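Local coordinates for enoyl CoA hydratase/isomerase (Crotonase) (Legionella pneumophila subsp. pneumophila, PDB 3I47), which probably catalyses the hydration or isomerisation of enoyl-CoA thioesters, at residues N90-I95 with A118-I123. Residues are numbered along the deposited sequence; the frame is centred on the assembly and turned at random.
Sequences NLMYSI and AAACDI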
ATOM      1  N   ASN A  90       0.390 -13.206   4.274  1.00 14.39           N
ATOM      2  CA  ASN A  90      -1.002 -12.843   4.506  1.00 15.52           C
ATOM      3  C   ASN A  90      -1.229 -11.347   4.625  1.00 14.72           C
ATOM      4  O   ASN A  90      -2.253 -10.840   4.146  1.00 14.75           O
ATOM      5  CB  ASN A  90      -1.527 -13.564   5.741  1.00 18.12           C
ATOM      6  CG  ASN A  90      -1.929 -14.984   5.437  1.00 20.71           C
ATOM      7  OD1 ASN A  90      -2.688 -15.229   4.498  1.00 22.38           O
ATOM      8  ND2 ASN A  90      -1.445 -15.929   6.234  1.00 21.12           N
ATOM      9  N   LEU A  91      -0.274 -10.638   5.230  1.00 14.27           N
ATOM     10  CA  LEU A  91      -0.369  -9.174   5.315  1.00 13.82           C
ATOM     11  C   LEU A  91      -0.394  -8.546   3.921  1.00 13.55           C
ATOM     12  O   LEU A  91      -1.271  -7.728   3.619  1.00 13.69           O
ATOM     13  CB  LEU A  91       0.771  -8.572   6.153  1.00 14.29           C
ATOM     14  CG  LEU A  91       0.829  -7.032   6.188  1.00 13.39           C
ATOM     15  CD1 LEU A  91      -0.464  -6.411   6.793  1.00 14.48           C
ATOM     16  CD2 LEU A  91       2.071  -6.562   6.940  1.00 14.77           C
ATOM     17  N   MET A  92       0.554  -8.932   3.079  1.00 13.36           N
ATOM     18  CA  MET A  92       0.627  -8.327   1.748  0.50 13.04           C
ATOM     19  C   MET A  92      -0.611  -8.682   0.927  1.00 13.64           C
ATOM     20  O   MET A  92      -1.141  -7.830   0.197  1.00 13.42           O
ATOM     21  CB  MET A  92       1.908  -8.753   1.041  0.50 12.09           C
ATOM     22  CG  MET A  92       3.160  -8.318   1.792  0.50 13.87           C
ATOM     23  SD  MET A  92       3.807  -6.729   1.287  0.50  9.41           S
ATOM     24  CE  MET A  92       4.366  -7.154  -0.347  0.50 13.89           C
ATOM     25  N   TYR A  93      -1.082  -9.923   1.048  1.00 13.87           N
ATOM     26  CA  TYR A  93      -2.279 -10.337   0.331  1.00 15.12           C
ATOM     27  C   TYR A  93      -3.470  -9.509   0.787  1.00 15.04           C
ATOM     28  O   TYR A  93      -4.212  -8.976  -0.043  1.00 15.71           O
ATOM     29  CB  TYR A  93      -2.537 -11.830   0.518  1.00 16.52           C
ATOM     30  CG  TYR A  93      -3.695 -12.335  -0.291  1.00 20.38           C
ATOM     31  CD1 TYR A  93      -3.630 -12.367  -1.686  1.00 18.43           C
ATOM     32  CD2 TYR A  93      -4.852 -12.777   0.330  1.00 18.51           C
ATOM     33  CE1 TYR A  93      -4.701 -12.841  -2.442  1.00 21.36           C
ATOM     34  CE2 TYR A  93      -5.934 -13.254  -0.422  1.00 21.60           C
ATOM     35  CZ  TYR A  93      -5.838 -13.284  -1.802  1.00 19.13           C
ATOM     36  OH  TYR A  93      -6.905 -13.750  -2.552  1.00 23.00           O
ATOM     37  N   SER A  94      -3.619  -9.371   2.102  1.00 14.74           N
ATOM     38  CA  SER A  94      -4.714  -8.594   2.660  1.00 14.81           C
ATOM     39  C   SER A  94      -4.697  -7.132   2.196  1.00 14.75           C
ATOM     40  O   SER A  94      -5.757  -6.568   1.874  1.00 15.33           O
ATOM     41  CB  SER A  94      -4.704  -8.706   4.178  1.00 15.97           C
ATOM     42  OG  SER A  94      -5.096 -10.026   4.534  1.00 19.96           O
ATOM     43  N   ILE A  95      -3.507  -6.525   2.140  1.00 13.99           N
ATOM     44  CA  ILE A  95      -3.388  -5.155   1.611  1.00 14.08           C
ATOM     45  C   ILE A  95      -3.898  -5.128   0.163  1.00 14.06           C
ATOM     46  O   ILE A  95      -4.734  -4.288  -0.207  1.00 14.59           O
ATOM     47  CB  ILE A  95      -1.923  -4.617   1.666  1.00 14.38           C
ATOM     48  CG1 ILE A  95      -1.475  -4.406   3.119  1.00 13.52           C
ATOM     49  CG2 ILE A  95      -1.817  -3.283   0.891  1.00 13.43           C
ATOM     50  CD1 ILE A  95       0.047  -4.286   3.260  1.00 16.01           C
ATOM     51  N   ALA A 118       5.144  -0.907   0.138  1.00 17.04           N
ATOM     52  CA  ALA A 118       4.901   0.179  -0.809  1.00 17.18           C
ATOM     53  C   ALA A 118       4.315  -0.361  -2.112  1.00 16.25           C
ATOM     54  O   ALA A 118       3.404   0.228  -2.674  1.00 16.83           O
ATOM     55  CB  ALA A 118       6.196   0.968  -1.082  1.00 17.48           C
ATOM     56  N   ALA A 119       4.829  -1.497  -2.586  1.00 14.78           N
ATOM     57  CA  ALA A 119       4.320  -2.106  -3.814  1.00 14.64           C
ATOM     58  C   ALA A 119       2.922  -2.726  -3.664  1.00 14.87           C
ATOM     59  O   ALA A 119       2.147  -2.752  -4.621  1.00 15.96           O
ATOM     60  CB  ALA A 119       5.321  -3.149  -4.329  1.00 14.74           C
ATOM     61  N   ALA A 120       2.593  -3.236  -2.474  1.00 14.13           N
ATOM     62  CA  ALA A 120       1.306  -3.881  -2.259  1.00 13.70           C
ATOM     63  C   ALA A 120       0.168  -2.874  -2.190  1.00 14.00           C
ATOM     64  O   ALA A 120      -0.976  -3.190  -2.542  1.00 15.09           O
ATOM     65  CB  ALA A 120       1.345  -4.705  -0.961  1.00 13.96           C
ATOM     66  N   CYS A 121       0.485  -1.678  -1.700  1.00 13.18           N
ATOM     67  CA  CYS A 121      -0.499  -0.591  -1.634  1.00 13.01           C
ATOM     68  C   CYS A 121      -0.817  -0.083  -3.040  1.00 14.00           C
ATOM     69  O   CYS A 121      -0.009  -0.225  -3.958  1.00 14.81           O
ATOM     70  CB  CYS A 121       0.024   0.560  -0.780  1.00 13.29           C
ATOM     71  SG  CYS A 121       0.050   0.168   0.992  1.00 14.28           S
ATOM     72  N   ASP A 122      -1.986   0.527  -3.198  1.00 13.93           N
ATOM     73  CA  ASP A 122      -2.349   1.099  -4.507  1.00 14.13           C
ATOM     74  C   ASP A 122      -1.402   2.233  -4.889  1.00 13.88           C
ATOM     75  O   ASP A 122      -1.037   2.387  -6.060  1.00 14.25           O
ATOM     76  CB  ASP A 122      -3.758   1.689  -4.510  1.00 15.26           C
ATOM     77  CG  ASP A 122      -4.838   0.670  -4.263  1.00 15.41           C
ATOM     78  OD1 ASP A 122      -4.770  -0.460  -4.801  1.00 16.89           O
ATOM     79  OD2 ASP A 122      -5.781   1.039  -3.538  1.00 15.32           O
ATOM     80  N   ILE A 123      -1.050   3.040  -3.894  1.00 13.71           N
ATOM     81  CA  ILE A 123      -0.328   4.288  -4.106  1.00 13.32           C
ATOM     82  C   ILE A 123       0.781   4.365  -3.071  1.00 13.95           C
ATOM     83  O   ILE A 123       0.559   4.025  -1.912  1.00 14.68           O
ATOM     84  CB  ILE A 123      -1.244   5.517  -3.917  1.00 14.22           C
ATOM     85  CG1 ILE A 123      -2.400   5.507  -4.931  1.00 15.33           C
ATOM     86  CG2 ILE A 123      -0.441   6.822  -4.009  1.00 15.61           C
ATOM     87  CD1 ILE A 123      -3.592   6.386  -4.484  1.00 14.34           C
TER
HETATM   88  O   HOH W   1      -4.956  -2.306  -2.039  1.00 16.15           O
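The methyl group of Ala120 is the bump in this contact: it points at helix 78-97 and settles between Met92 and Ile95, two residues one helical turn apart. Because a methyl group is so small, the backbones come close, with the CA of Met92 6.0 Å from the CA of Ala120. In one of its two conformers the Met92 side chain, whose CB does not face the helix end directly, bends at chi2 (-92°) and again at chi3, which carries its sulfur and terminal methyl over to the alanine; SD then lies 3.9 Å from Ala120 CB, and CE is equally near. From the Ile95 side the hollow is closed by the CG2 branch, 3.9 Å from the same methyl.

This branch is itself a bump that fits into the bend where helix 113-120 ends and Cys121 leaves helical geometry. With CG2 anti to the backbone N (CG1 at chi1 -68°), it reaches past Ala120 CB to rest 3.5 Å from Ala120 O and against the Cys121 backbone N, while Cys121 SG touches it at 3.9 Å. Within the crotonase fold the contact thus packs one helix against the C-terminal end of another, just ahead of strand 123-127 of the main sheet, where Ile123 pairs with the neighbouring strand 102-106. Leu117, a turn before Ala120 on helix 113-120, extends the packing against Met92 and Ile95, and Tyr149 of helix 147-154 also touches Met92; Leu40 of helix 30-45 touches Ile95.

At the edge of this apolar fit a water lies 2.7 Å from Ile95 O and makes a longer, weak approach to Asp122 OD1, between the carbonyl of Ile95 and the carboxylate of Asp122. The other carboxylate oxygen, Asp122 OD2, forms a salt bridge with Lys212.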